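Local coordinates for protein probable benzoylformate decarboxylase (Rhodococcus jostii, PDB 7ORX) that belongs to the thiamine diphosphate-dependent enzyme family and binds thiamine diphosphate, at residues 58-72 and 87-100. Numbering follows the deposited sequence.
Sequences DGYSLVTGEATLVNL and NSVYSHSPLVVTAG
Strands 68-72 and 95-100 are parallel neighbours in the central sheet of the N-terminal TPP-binding domain, an alpha/beta fold. They run at 22° to each other, with T68 beside L95 and L72 beside A99. The ladder opens with a weak bond from T68 N to P94 O. The next bond, V96 N to T68 O, is 2.9 Å long and almost straight (177°). V70 then bonds through N to V96 O and through O to T98 N. L72 N reaches T98 O at 2.9 Å, and G100 N reaches L72 O. Strand 22-25 flanks the pair next to 68-72, and strand 157-162 flanks it next to 95-100.

On the face of L69, V96 and T98, the leucine CD1 rests 3.8 Å from T98 CG2. T98 OG1 lies between its own backbone N and carbonyl carbon (chi1 71°). That places it near both V70 O and N71 OD1. On the other face, L72 CD1 meets V97 CG1 at 3.5 Å, and helix 50-64 packs over V70, L72 and L95.

Before the strands, the ends of two helices also meet. L95 CD2 lies against the D58 backbone and S61 CB. The P94 ring fits against S61 OG and the A67 backbone. After helix 82-90, H92 has positive phi and completes a Schellman motif, and the chain turns back to S93. The buried D58 carboxylate receives two serine hydroxyls. S88 OG gives OD2 a weak bond, while S93 OG donates to OD1 at 2.7 Å, nearly along the C-O axis.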
# COMPACT_ATOMS: atom_id res chain seq x y z
N ASP C 58 5.31 11.98 -22.11
CA ASP C 58 5.29 13.15 -21.20
C ASP C 58 5.54 14.41 -22.05
O ASP C 58 4.75 15.36 -21.97
CB ASP C 58 6.29 12.97 -20.05
CG ASP C 58 5.99 13.84 -18.82
OD1 ASP C 58 4.88 14.41 -18.76
OD2 ASP C 58 6.88 13.96 -17.90
N GLY C 59 6.60 14.40 -22.86
CA GLY C 59 6.91 15.56 -23.70
C GLY C 59 5.75 15.88 -24.61
O GLY C 59 5.40 17.06 -24.78
N TYR C 60 5.17 14.86 -25.21
CA TYR C 60 4.04 15.04 -26.15
C TYR C 60 2.89 15.74 -25.41
O TYR C 60 2.27 16.69 -25.90
CB TYR C 60 3.64 13.69 -26.73
CG TYR C 60 2.61 13.80 -27.81
CD1 TYR C 60 1.27 13.79 -27.51
CD2 TYR C 60 2.99 13.94 -29.14
CE1 TYR C 60 0.32 13.94 -28.50
CE2 TYR C 60 2.05 14.08 -30.14
CZ TYR C 60 0.70 14.05 -29.81
OH TYR C 60 -0.24 14.17 -30.79
N SER C 61 2.65 15.29 -24.19
CA SER C 61 1.58 15.81 -23.33
C SER C 61 1.84 17.26 -22.94
O SER C 61 0.91 18.06 -22.92
CB SER C 61 1.44 14.95 -22.14
OG SER C 61 0.72 15.65 -21.13
N LEU C 62 3.06 17.59 -22.57
CA LEU C 62 3.41 18.95 -22.07
C LEU C 62 3.17 19.98 -23.17
O LEU C 62 2.70 21.08 -22.88
CB LEU C 62 4.87 18.95 -21.61
CG LEU C 62 5.10 18.24 -20.29
CD1 LEU C 62 6.56 17.85 -20.10
CD2 LEU C 62 4.66 19.13 -19.17
N VAL C 63 3.46 19.63 -24.41
CA VAL C 63 3.33 20.62 -25.50
C VAL C 63 1.85 20.83 -25.79
O VAL C 63 1.46 22.01 -25.92
CB VAL C 63 4.11 20.19 -26.73
CG1 VAL C 63 3.77 21.09 -27.91
CG2 VAL C 63 5.61 20.15 -26.46
N THR C 64 1.07 19.75 -25.85
CA THR C 64 -0.34 19.77 -26.31
C THR C 64 -1.25 20.23 -25.17
O THR C 64 -2.24 20.90 -25.48
CB THR C 64 -0.80 18.40 -26.80
OG1 THR C 64 -0.70 17.48 -25.72
CG2 THR C 64 0.01 17.86 -27.96
N GLY C 65 -0.95 19.86 -23.92
CA GLY C 65 -1.84 20.10 -22.79
C GLY C 65 -2.81 18.96 -22.61
O GLY C 65 -3.39 18.86 -21.54
N GLU C 66 -2.91 18.07 -23.58
CA GLU C 66 -3.97 17.03 -23.66
C GLU C 66 -3.54 15.77 -22.92
O GLU C 66 -2.32 15.53 -22.82
CB GLU C 66 -4.22 16.70 -25.12
CG GLU C 66 -4.78 17.87 -25.91
CD GLU C 66 -4.79 17.64 -27.41
OE1 GLU C 66 -3.92 16.85 -27.94
OE2 GLU C 66 -5.72 18.23 -28.06
N ALA C 67 -4.51 14.97 -22.45
CA ALA C 67 -4.26 13.62 -21.89
C ALA C 67 -3.59 12.79 -22.97
O ALA C 67 -3.86 13.06 -24.11
CB ALA C 67 -5.56 12.99 -21.45
N THR C 68 -2.75 11.81 -22.62
CA THR C 68 -1.96 11.03 -23.62
C THR C 68 -1.85 9.57 -23.23
O THR C 68 -1.62 9.33 -22.06
CB THR C 68 -0.56 11.64 -23.76
OG1 THR C 68 -0.78 12.97 -24.21
CG2 THR C 68 0.35 10.91 -24.72
N LEU C 69 -1.96 8.66 -24.17
CA LEU C 69 -2.11 7.22 -23.84
C LEU C 69 -0.75 6.54 -23.92
O LEU C 69 -0.06 6.70 -24.90
CB LEU C 69 -3.11 6.58 -24.81
CG LEU C 69 -3.48 5.12 -24.53
CD1 LEU C 69 -4.09 4.94 -23.15
CD2 LEU C 69 -4.46 4.63 -25.59
N VAL C 70 -0.43 5.74 -22.93
CA VAL C 70 0.80 4.90 -22.92
C VAL C 70 0.36 3.45 -22.79
O VAL C 70 -0.62 3.24 -22.09
CB VAL C 70 1.68 5.33 -21.74
CG1 VAL C 70 2.89 4.45 -21.60
CG2 VAL C 70 2.04 6.81 -21.84
N ASN C 71 1.04 2.48 -23.39
CA ASN C 71 0.69 1.05 -23.26
C ASN C 71 1.97 0.26 -22.98
O ASN C 71 2.86 0.17 -23.85
CB ASN C 71 -0.05 0.57 -24.50
CG ASN C 71 -0.47 -0.88 -24.41
OD1 ASN C 71 -0.97 -1.34 -23.39
ND2 ASN C 71 -0.28 -1.61 -25.49
N LEU C 72 2.08 -0.34 -21.81
CA LEU C 72 3.32 -0.99 -21.34
C LEU C 72 3.04 -2.46 -21.08
O LEU C 72 1.87 -2.86 -21.05
CB LEU C 72 3.75 -0.30 -20.05
CG LEU C 72 4.06 1.18 -20.18
CD1 LEU C 72 4.30 1.80 -18.80
CD2 LEU C 72 5.27 1.39 -21.08
N ASN C 87 8.47 12.36 -12.79
CA ASN C 87 8.51 13.69 -13.44
C ASN C 87 7.07 14.08 -13.77
O ASN C 87 6.73 15.24 -13.57
CB ASN C 87 9.45 13.72 -14.65
CG ASN C 87 10.91 13.81 -14.22
OD1 ASN C 87 11.26 14.58 -13.33
ND2 ASN C 87 11.77 13.02 -14.82
N SER C 88 6.26 13.11 -14.22
CA SER C 88 4.85 13.34 -14.64
C SER C 88 4.03 13.89 -13.46
O SER C 88 3.23 14.82 -13.68
CB SER C 88 4.29 12.09 -15.21
OG SER C 88 5.21 11.56 -16.18
N VAL C 89 4.30 13.39 -12.26
CA VAL C 89 3.60 13.82 -11.03
C VAL C 89 3.86 15.32 -10.83
O VAL C 89 2.89 16.08 -10.73
CB VAL C 89 4.03 12.95 -9.83
CG1 VAL C 89 3.71 13.58 -8.49
CG2 VAL C 89 3.41 11.56 -9.94
N TYR C 90 5.12 15.74 -10.79
CA TYR C 90 5.48 17.14 -10.43
C TYR C 90 5.24 18.08 -11.61
O TYR C 90 5.09 19.26 -11.35
CB TYR C 90 6.87 17.17 -9.82
CG TYR C 90 6.91 16.54 -8.46
CD1 TYR C 90 6.39 17.21 -7.37
CD2 TYR C 90 7.42 15.26 -8.24
CE1 TYR C 90 6.40 16.65 -6.10
CE2 TYR C 90 7.44 14.69 -6.98
CZ TYR C 90 6.93 15.39 -5.90
OH TYR C 90 6.88 14.81 -4.65
N SER C 91 5.11 17.57 -12.83
CA SER C 91 4.79 18.39 -14.02
C SER C 91 3.28 18.44 -14.27
O SER C 91 2.88 19.12 -15.22
CB SER C 91 5.55 17.92 -15.23
OG SER C 91 5.12 16.67 -15.73
N HIS C 92 2.49 17.76 -13.43
CA HIS C 92 1.01 17.70 -13.52
C HIS C 92 0.64 17.30 -14.94
O HIS C 92 -0.15 18.04 -15.60
CB HIS C 92 0.35 19.04 -13.09
CG HIS C 92 0.57 19.39 -11.66
ND1 HIS C 92 0.35 18.48 -10.65
CD2 HIS C 92 0.92 20.55 -11.07
CE1 HIS C 92 0.63 19.05 -9.50
NE2 HIS C 92 0.97 20.32 -9.73
N SER C 93 1.20 16.17 -15.37
CA SER C 93 1.04 15.63 -16.73
C SER C 93 -0.01 14.54 -16.75
O SER C 93 0.13 13.53 -16.04
CB SER C 93 2.36 15.16 -17.26
OG SER C 93 2.92 16.20 -18.07
N PRO C 94 -1.10 14.73 -17.52
CA PRO C 94 -2.19 13.76 -17.57
C PRO C 94 -1.92 12.53 -18.43
O PRO C 94 -2.67 12.29 -19.32
CB PRO C 94 -3.35 14.59 -18.15
CG PRO C 94 -2.70 15.64 -18.98
CD PRO C 94 -1.39 15.95 -18.27
N LEU C 95 -0.87 11.78 -18.14
CA LEU C 95 -0.60 10.48 -18.80
C LEU C 95 -1.62 9.46 -18.32
O LEU C 95 -1.81 9.30 -17.09
CB LEU C 95 0.79 9.96 -18.43
CG LEU C 95 1.96 10.88 -18.77
CD1 LEU C 95 3.29 10.16 -18.51
CD2 LEU C 95 1.89 11.34 -20.22
N VAL C 96 -2.19 8.71 -19.24
CA VAL C 96 -3.07 7.55 -18.94
C VAL C 96 -2.27 6.30 -19.27
O VAL C 96 -2.08 6.01 -20.44
CB VAL C 96 -4.32 7.67 -19.79
CG1 VAL C 96 -5.23 6.50 -19.53
CG2 VAL C 96 -5.00 9.00 -19.58
N VAL C 97 -1.75 5.61 -18.28
CA VAL C 97 -0.83 4.48 -18.55
C VAL C 97 -1.62 3.19 -18.40
O VAL C 97 -1.98 2.88 -17.27
CB VAL C 97 0.32 4.52 -17.55
CG1 VAL C 97 1.32 3.40 -17.78
CG2 VAL C 97 0.98 5.88 -17.54
N THR C 98 -1.87 2.46 -19.49
CA THR C 98 -2.44 1.10 -19.46
C THR C 98 -1.31 0.05 -19.53
O THR C 98 -0.35 0.23 -20.28
CB THR C 98 -3.43 0.91 -20.60
OG1 THR C 98 -2.67 0.85 -21.81
CG2 THR C 98 -4.44 2.03 -20.71
N ALA C 99 -1.45 -1.03 -18.79
CA ALA C 99 -0.51 -2.16 -18.80
C ALA C 99 -1.27 -3.44 -19.13
O ALA C 99 -2.35 -3.64 -18.60
CB ALA C 99 0.16 -2.24 -17.45
N GLY C 100 -0.73 -4.28 -20.00
CA GLY C 100 -1.22 -5.65 -20.20
C GLY C 100 -1.05 -6.48 -18.94
O GLY C 100 -0.03 -6.38 -18.25